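Local coordinates for protein lipase (Rhizopus chinensis, PDB 6A0W) that probably hydrolyses the ester bonds of triacylglycerols, as a fungal class 3 lipase of the alpha/beta-hydrolase fold, at residues 211-216 against 264-269. Sequence-based numbering, arbitrary orientation.
With SO4 (sulfate ion), chain D.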
ATOM      1  N   ALA A 211      -5.995  15.124  10.173  1.00 33.27           N
ATOM      2  CA  ALA A 211      -7.136  15.554   9.372  1.00 32.78           C
ATOM      3  C   ALA A 211      -7.240  14.807   8.033  1.00 31.13           C
ATOM      4  O   ALA A 211      -8.340  14.545   7.529  1.00 30.09           O
ATOM      5  CB  ALA A 211      -7.091  17.078   9.167  1.00 32.38           C
ATOM      6  N   PHE A 212      -6.084  14.467   7.459  1.00 28.30           N
ATOM      7  CA  PHE A 212      -6.056  13.674   6.246  1.00 30.89           C
ATOM      8  C   PHE A 212      -6.657  12.279   6.523  1.00 25.08           C
ATOM      9  O   PHE A 212      -7.468  11.786   5.755  1.00 28.30           O
ATOM     10  CB  PHE A 212      -4.616  13.559   5.695  1.00 30.51           C
ATOM     11  CG  PHE A 212      -4.477  12.556   4.568  1.00 28.45           C
ATOM     12  CD1 PHE A 212      -4.881  12.866   3.291  1.00 29.28           C
ATOM     13  CD2 PHE A 212      -3.895  11.320   4.800  1.00 31.50           C
ATOM     14  CE1 PHE A 212      -4.768  11.949   2.258  1.00 31.03           C
ATOM     15  CE2 PHE A 212      -3.792  10.388   3.785  1.00 32.22           C
ATOM     16  CZ  PHE A 212      -4.183  10.725   2.502  1.00 33.84           C
ATOM     17  N   ALA A 213      -6.253  11.689   7.632  1.00 24.54           N
ATOM     18  CA  ALA A 213      -6.703  10.367   8.062  1.00 28.15           C
ATOM     19  C   ALA A 213      -8.215  10.354   8.331  1.00 30.58           C
ATOM     20  O   ALA A 213      -8.919   9.472   7.831  1.00 29.47           O
ATOM     21  CB  ALA A 213      -5.922   9.935   9.302  1.00 27.06           C
ATOM     22  N   TYR A 214      -8.725  11.396   8.987  1.00 25.63           N
ATOM     23  CA  TYR A 214     -10.169  11.487   9.200  1.00 25.79           C
ATOM     24  C   TYR A 214     -10.907  11.626   7.896  1.00 29.54           C
ATOM     25  O   TYR A 214     -11.975  11.025   7.704  1.00 26.03           O
ATOM     26  CB  TYR A 214     -10.540  12.641  10.137  1.00 31.09           C
ATOM     27  CG  TYR A 214      -9.779  12.629  11.445  1.00 29.43           C
ATOM     28  CD1 TYR A 214      -9.438  11.442  12.069  1.00 30.40           C
ATOM     29  CD2 TYR A 214      -9.473  13.818  12.089  1.00 35.24           C
ATOM     30  CE1 TYR A 214      -8.762  11.437  13.294  1.00 31.23           C
ATOM     31  CE2 TYR A 214      -8.817  13.833  13.303  1.00 32.40           C
ATOM     32  CZ  TYR A 214      -8.430  12.640  13.880  1.00 38.41           C
ATOM     33  OH  TYR A 214      -7.747  12.667  15.075  1.00 41.22           O
ATOM     34  N   TYR A 215     -10.335  12.401   6.976  1.00 28.65           N
ATOM     35  CA  TYR A 215     -10.932  12.540   5.663  1.00 28.32           C
ATOM     36  C   TYR A 215     -11.006  11.184   4.948  1.00 26.99           C
ATOM     37  O   TYR A 215     -12.001  10.829   4.316  1.00 26.42           O
ATOM     38  CB  TYR A 215     -10.144  13.567   4.798  1.00 28.25           C
ATOM     39  CG  TYR A 215     -10.579  13.549   3.346  1.00 24.92           C
ATOM     40  CD1 TYR A 215     -11.821  14.005   2.965  1.00 25.67           C
ATOM     41  CD2 TYR A 215      -9.776  12.982   2.378  1.00 28.04           C
ATOM     42  CE1 TYR A 215     -12.273  13.882   1.655  1.00 28.90           C
ATOM     43  CE2 TYR A 215     -10.229  12.809   1.092  1.00 26.00           C
ATOM     44  CZ  TYR A 215     -11.452  13.284   0.716  1.00 31.73           C
ATOM     45  OH  TYR A 215     -11.843  13.157  -0.605  1.00 28.30           O
ATOM     46  N   VAL A 216      -9.893  10.472   4.928  1.00 27.98           N
ATOM     47  CA  VAL A 216      -9.868   9.196   4.223  1.00 28.03           C
ATOM     48  C   VAL A 216     -10.980   8.270   4.754  1.00 24.40           C
ATOM     49  O   VAL A 216     -11.746   7.665   3.990  1.00 24.97           O
ATOM     50  CB  VAL A 216      -8.494   8.522   4.405  1.00 25.87           C
ATOM     51  CG1 VAL A 216      -8.578   7.064   3.989  1.00 27.88           C
ATOM     52  CG2 VAL A 216      -7.445   9.241   3.564  1.00 28.71           C
ATOM     53  N   SER A 264     -10.844  -1.288  13.777  1.00 30.24           N
ATOM     54  CA  SER A 264     -10.955   0.159  13.850  1.00 36.41           C
ATOM     55  C   SER A 264     -10.298   0.840  12.641  1.00 35.16           C
ATOM     56  O   SER A 264      -9.309   0.330  12.121  1.00 28.15           O
ATOM     57  CB  SER A 264     -10.274   0.614  15.154  1.00 42.54           C
ATOM     58  OG  SER A 264      -9.924   2.007  15.157  1.00 51.37           O
ATOM     59  N   ASN A 265     -10.754   2.038  12.272  1.00 30.14           N
ATOM     60  CA  ASN A 265     -10.262   2.711  11.063  1.00 33.07           C
ATOM     61  C   ASN A 265      -9.222   3.830  11.347  1.00 33.69           C
ATOM     62  O   ASN A 265      -8.919   4.663  10.489  1.00 28.75           O
ATOM     63  CB  ASN A 265     -11.432   3.229  10.218  1.00 31.15           C
ATOM     64  CG  ASN A 265     -12.270   4.291  10.942  1.00 31.64           C
ATOM     65  OD1 ASN A 265     -11.980   4.680  12.085  1.00 28.39           O
ATOM     66  ND2 ASN A 265     -13.296   4.771  10.264  1.00 30.05           N
ATOM     67  N   ILE A 266      -8.749   3.865  12.588  1.00 31.28           N
ATOM     68  CA  ILE A 266      -7.645   4.697  13.021  1.00 33.54           C
ATOM     69  C   ILE A 266      -6.692   3.795  13.758  1.00 40.32           C
ATOM     70  O   ILE A 266      -7.110   2.872  14.467  1.00 33.37           O
ATOM     71  CB  ILE A 266      -8.098   5.816  13.962  1.00 40.09           C
ATOM     72  CG1 ILE A 266      -8.956   6.816  13.194  1.00 39.25           C
ATOM     73  CG2 ILE A 266      -6.905   6.548  14.590  1.00 37.21           C
ATOM     74  CD1 ILE A 266      -8.207   7.671  12.202  1.00 44.14           C
ATOM     75  N   GLU A 267      -5.404   3.950  13.484  1.00 35.75           N
ATOM     76  CA  GLU A 267      -4.453   2.974  13.984  1.00 32.17           C
ATOM     77  C   GLU A 267      -4.596   2.769  15.492  1.00 35.81           C
ATOM     78  O   GLU A 267      -4.691   3.729  16.236  1.00 36.77           O
ATOM     79  CB  GLU A 267      -3.017   3.370  13.657  1.00 32.48           C
ATOM     80  CG  GLU A 267      -2.539   4.742  14.102  1.00 30.71           C
ATOM     81  CD  GLU A 267      -1.114   4.993  13.621  1.00 28.09           C
ATOM     82  OE1 GLU A 267      -0.234   4.298  14.135  1.00 33.04           O
ATOM     83  OE2 GLU A 267      -0.879   5.939  12.838  1.00 31.14           O
ATOM     84  N   THR A 268      -4.352   1.543  15.934  1.00 32.14           N
ATOM     85  CA  THR A 268      -4.512   1.154  17.360  1.00 37.40           C
ATOM     86  C   THR A 268      -3.202   0.626  17.929  1.00 39.67           C
ATOM     87  O   THR A 268      -2.222   0.405  17.206  1.00 36.68           O
ATOM     88  CB  THR A 268      -5.506  -0.037  17.495  1.00 37.12           C
ATOM     89  OG1 THR A 268      -4.936  -1.219  16.899  1.00 40.30           O
ATOM     90  CG2 THR A 268      -6.842   0.280  16.766  1.00 40.02           C
ATOM     91  N   LYS A 269      -3.234   0.349  19.221  1.00 37.88           N
ATOM     92  CA  LYS A 269      -2.086  -0.169  19.949  1.00 40.82           C
ATOM     93  C   LYS A 269      -2.026  -1.672  19.880  1.00 33.35           C
ATOM     94  O   LYS A 269      -1.003  -2.265  20.205  1.00 39.07           O
ATOM     95  CB  LYS A 269      -2.151   0.276  21.417  1.00 55.08           C
ATOM     96  CG  LYS A 269      -1.944   1.769  21.625  1.00 62.84           C
ATOM     97  CD  LYS A 269      -0.821   2.022  22.633  1.00 99.20           C
ATOM     98  CE  LYS A 269      -0.327   3.465  22.635  1.00107.85           C
ATOM     99  NZ  LYS A 269       0.642   3.727  21.533  1.00120.27           N
TER
HETATM  100  S   SO4 D 403      -7.815  16.124  16.451  1.00 78.42           S
HETATM  101  O1  SO4 D 403      -6.760  15.949  15.424  1.00 74.77           O
HETATM  102  O2  SO4 D 403      -7.229  16.295  17.809  1.00 89.86           O
HETATM  103  O3  SO4 D 403      -8.586  17.334  16.084  1.00 91.56           O
HETATM  104  O4  SO4 D 403      -8.776  14.995  16.503  1.00 77.92           O
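In this alpha/beta-hydrolase fold, the short helix 210-218 meets the loop that follows strand 258-262 through one isoleucine, Ile266, set against Ala213 and Tyr214. The methyl CD1 of Ile266 does the touching. It lies 4.0 Å from CE1 of Tyr214, at the edge of the ring and near its plane, and about equally far from CD1 of the same ring, so that it sits against one ring bond and not over a face. The same methyl is 4.3 Å from CB of Ala213, one residue back along the helix. Ile266 carries CG1 beside its backbone N (chi1 -68°), and a chi2 of -71° then swings CD1 to the helix; the side chains of Tyr214 and Ile266 cross at roughly a right angle.

The helix is the connection of a beta-alpha-beta crossover between the neighbouring parallel strands 197-202 and 223-228, and its Phe212, Tyr215 and Val216 pack on helix 173-188. Ala213 and Tyr214 instead serve the loop. Beyond the apolar patch, the phenol OH of Tyr214 donates a hydrogen bond of 2.9 Å to O4 of a sulfate, probably picked up from the crystallisation solution, which Asn210 also binds. Within the loop, OG of Ser264 donates to O of Ile266 (3.0 Å), in the carbonyl plane and on a lone pair, a bond that closes the turn of chain from Ser264 to Ile266. Asp217 of the helix also touches Ile266, while the neighbouring Glu267 ties the loop to Arg206 by a salt bridge and to the backbone N of His245 by a hydrogen bond.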